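Local coordinates for protein iron-containing alcohol dehydrogenase (Ralstonia eutropha, PDB 3JZD) that probably reduces maleylacetate to 3-oxoadipate, or runs the reverse oxidation, with a nicotinamide dinucleotide as cofactor in the breakdown of aromatic compounds, at residues G125-P130 with R151-D156. Numbering follows the deposited sequence.
Sequences GSEVTP and RTVIYD. With NAD (nicotinamide-adenine-dinucleotide), chain E.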
loop_
_atom_site.group_PDB
_atom_site.type_symbol
_atom_site.label_atom_id
_atom_site.label_comp_id
_atom_site.label_asym_id
_atom_site.label_seq_id
_atom_site.Cartn_x
_atom_site.Cartn_y
_atom_site.Cartn_z
ATOM N N GLY A 125 -6.132 14.526 4.718
ATOM C CA GLY A 125 -6.081 13.039 4.585
ATOM C C GLY A 125 -7.324 12.223 4.945
ATOM O O GLY A 125 -7.336 10.969 4.874
ATOM N N SER A 126 -8.380 12.942 5.309
ATOM C CA SER A 126 -9.649 12.344 5.665
ATOM C C SER A 126 -10.231 11.445 4.549
ATOM O O SER A 126 -10.969 10.499 4.822
ATOM C CB SER A 126 -10.656 13.440 6.030
ATOM O OG SER A 126 -11.882 12.835 6.372
ATOM N N GLU A 127 -9.917 11.777 3.305
ATOM C CA GLU A 127 -10.450 11.040 2.151
ATOM C C GLU A 127 -10.089 9.559 2.117
ATOM O O GLU A 127 -10.600 8.807 1.310
ATOM C CB GLU A 127 -9.961 11.678 0.875
ATOM C CG GLU A 127 -8.438 11.756 0.755
ATOM C CD GLU A 127 -7.796 12.992 1.361
ATOM O OE1 GLU A 127 -8.432 13.688 2.183
ATOM O OE2 GLU A 127 -6.619 13.245 1.025
ATOM N N VAL A 128 -9.120 9.160 2.922
ATOM C CA VAL A 128 -8.687 7.767 2.959
ATOM C C VAL A 128 -8.796 7.122 4.356
ATOM O O VAL A 128 -8.118 6.132 4.639
ATOM C CB VAL A 128 -7.288 7.589 2.339
ATOM C CG1 VAL A 128 -7.362 7.683 0.816
ATOM C CG2 VAL A 128 -6.298 8.563 2.912
ATOM N N THR A 129 -9.684 7.635 5.207
ATOM C CA THR A 129 -9.916 7.012 6.513
ATOM C C THR A 129 -11.375 6.679 6.642
ATOM O O THR A 129 -12.217 7.379 6.076
ATOM C CB THR A 129 -9.556 7.953 7.720
ATOM O OG1 THR A 129 -10.678 8.800 8.009
ATOM C CG2 THR A 129 -8.259 8.805 7.414
ATOM N N PRO A 130 -11.702 5.607 7.386
ATOM C CA PRO A 130 -13.085 5.229 7.676
ATOM C C PRO A 130 -13.671 5.953 8.907
ATOM O O PRO A 130 -14.739 5.532 9.439
ATOM C CB PRO A 130 -12.970 3.732 7.995
ATOM C CG PRO A 130 -11.596 3.570 8.575
ATOM C CD PRO A 130 -10.729 4.674 7.989
ATOM N N ARG A 151 -15.205 5.971 -2.068
ATOM C CA ARG A 151 -14.905 4.903 -3.029
ATOM C C ARG A 151 -13.772 5.315 -3.946
ATOM O O ARG A 151 -12.991 4.474 -4.368
ATOM C CB ARG A 151 -16.096 4.635 -3.929
ATOM C CG ARG A 151 -17.363 4.243 -3.231
ATOM C CD ARG A 151 -17.304 2.900 -2.516
ATOM N NE ARG A 151 -18.432 2.918 -1.602
ATOM C CZ ARG A 151 -19.697 2.600 -1.911
ATOM N NH1 ARG A 151 -20.028 2.150 -3.117
ATOM N NH2 ARG A 151 -20.650 2.725 -0.991
ATOM N N THR A 152 -13.737 6.607 -4.303
ATOM C CA THR A 152 -12.755 7.142 -5.205
ATOM C C THR A 152 -12.303 8.493 -4.743
ATOM O O THR A 152 -13.099 9.297 -4.268
ATOM C CB THR A 152 -13.345 7.223 -6.623
ATOM O OG1 THR A 152 -13.790 5.908 -6.995
ATOM C CG2 THR A 152 -12.324 7.788 -7.684
ATOM N N VAL A 153 -11.005 8.722 -4.868
ATOM C CA VAL A 153 -10.379 9.981 -4.524
ATOM C C VAL A 153 -9.722 10.460 -5.822
ATOM O O VAL A 153 -9.119 9.673 -6.542
ATOM C CB VAL A 153 -9.323 9.775 -3.482
ATOM C CG1 VAL A 153 -8.648 11.085 -3.135
ATOM C CG2 VAL A 153 -9.921 9.069 -2.217
ATOM N N ILE A 154 -9.916 11.733 -6.142
ATOM C CA ILE A 154 -9.354 12.352 -7.292
ATOM C C ILE A 154 -8.452 13.433 -6.766
ATOM O O ILE A 154 -8.937 14.422 -6.173
ATOM C CB ILE A 154 -10.445 12.992 -8.183
ATOM C CG1 ILE A 154 -11.377 11.909 -8.706
ATOM C CG2 ILE A 154 -9.804 13.839 -9.300
ATOM C CD1 ILE A 154 -12.562 12.453 -9.546
ATOM N N TYR A 155 -7.144 13.238 -6.924
ATOM C CA TYR A 155 -6.178 14.220 -6.443
ATOM C C TYR A 155 -5.725 15.059 -7.600
ATOM O O TYR A 155 -5.047 14.535 -8.486
ATOM C CB TYR A 155 -4.934 13.564 -5.838
ATOM C CG TYR A 155 -5.120 13.006 -4.475
ATOM C CD1 TYR A 155 -5.365 13.852 -3.402
ATOM C CD2 TYR A 155 -4.974 11.633 -4.238
ATOM C CE1 TYR A 155 -5.499 13.361 -2.126
ATOM C CE2 TYR A 155 -5.120 11.115 -2.984
ATOM C CZ TYR A 155 -5.373 12.011 -1.915
ATOM O OH TYR A 155 -5.527 11.538 -0.653
ATOM N N ASP A 156 -6.076 16.349 -7.587
ATOM C CA ASP A 156 -5.733 17.278 -8.661
ATOM C C ASP A 156 -4.979 18.447 -8.023
ATOM O O ASP A 156 -5.582 19.299 -7.387
ATOM C CB ASP A 156 -7.006 17.793 -9.384
ATOM C CG ASP A 156 -6.695 18.550 -10.637
ATOM O OD1 ASP A 156 -5.537 18.945 -10.808
ATOM O OD2 ASP A 156 -7.593 18.722 -11.476
HETATM P PA NAD E . -11.199 22.717 6.218
HETATM O O1A NAD E . -11.850 21.637 5.405
HETATM O O2A NAD E . -11.982 22.918 7.443
HETATM O O5B NAD E . -10.879 24.001 5.303
HETATM C C5B NAD E . -10.591 25.264 5.898
HETATM C C4B NAD E . -10.926 26.366 4.910
HETATM O O4B NAD E . -10.067 26.344 3.787
HETATM C C3B NAD E . -12.332 26.189 4.348
HETATM O O3B NAD E . -12.997 27.417 4.263
HETATM C C2B NAD E . -12.120 25.697 2.937
HETATM O O2B NAD E . -13.183 26.048 2.082
HETATM C C1B NAD E . -10.805 26.385 2.586
HETATM N N9A NAD E . -10.055 25.665 1.556
HETATM C C8A NAD E . -9.785 24.321 1.594
HETATM N N7A NAD E . -9.053 24.017 0.510
HETATM C C5A NAD E . -8.855 25.118 -0.229
HETATM C C6A NAD E . -8.213 25.341 -1.456
HETATM N N6A NAD E . -7.354 24.488 -1.978
HETATM N N1A NAD E . -8.233 26.609 -1.982
HETATM C C2A NAD E . -8.869 27.635 -1.325
HETATM N N3A NAD E . -9.494 27.419 -0.109
HETATM C C4A NAD E . -9.507 26.166 0.424
HETATM O O3 NAD E . -9.692 22.399 6.694
HETATM P PN NAD E . -8.999 20.952 6.830
HETATM O O1N NAD E . -7.812 21.236 7.749
HETATM O O2N NAD E . -8.845 20.339 5.496
HETATM O O5D NAD E . -10.022 20.021 7.560
HETATM C C5D NAD E . -10.038 19.941 8.955
HETATM C C4D NAD E . -11.332 19.254 9.341
HETATM O O4D NAD E . -11.269 17.942 8.841
HETATM C C3D NAD E . -11.490 19.128 10.844
HETATM O O3D NAD E . -12.851 19.026 11.128
HETATM C C2D NAD E . -10.794 17.836 11.135
HETATM O O2D NAD E . -11.174 17.297 12.377
HETATM C C1D NAD E . -11.251 17.026 9.921
HETATM N N1N NAD E . -10.367 15.875 9.672
HETATM C C2N NAD E . -10.903 14.619 9.792
HETATM C C3N NAD E . -10.116 13.498 9.563
HETATM C C7N NAD E . -10.725 12.115 9.603
HETATM O O7N NAD E . -9.936 11.001 9.315
HETATM N N7N NAD E . -12.004 11.916 9.861
HETATM C C4N NAD E . -8.770 13.673 9.205
HETATM C C5N NAD E . -8.239 14.951 9.078
HETATM C C6N NAD E . -9.063 16.058 9.292
#
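Glu127, in the short 3-10 segment 126-127, lies across from Val153 of strand 152-155 with their CA atoms 6.8 Å apart, and the turn is closed by two backbone hydrogen bonds, Val128 N to Gly125 O and Thr129 N to Ser126 O. Tyr155 OH donates to Glu127 OE2 at 2.6 Å, taking the anti lone pair of that oxygen; OE2 stays near the ring plane, at the edge, while carboxylate and ring planes are 67° apart. Chi1 of 57° sets Glu127 CG between the backbone N and carbonyl carbon, 4.0 Å from Val153 CG1, and the bend at chi2 (-88°) then swings the carboxylate to the hydroxyl. The other branch of Val153, CG2, packs 3.6 Å from Glu127 O and touches Val128 CG1 at 4.2 Å. Within the strand, Val153 CG1 lies 3.5 Å above one face of the Tyr155 ring, offset toward its rim. The turn's other side meets the cofactor: Thr129 OG1 donates to O7N of the NAD carboxamide at 2.7 Å, and Ser126 CB lies 3.6 Å from the nicotinamide atom C3N. The contact thus ties a nicotinamide-binding loop to the parallel sheet of the N-terminal dinucleotide-binding domain. Strand 152-155 runs between 8-19 and 116-120; Pro120 touches Glu127, Val153 and Tyr155, while helix 217-236 borders the contact through Trp228, which meets both Val128 and the Tyr155 ring.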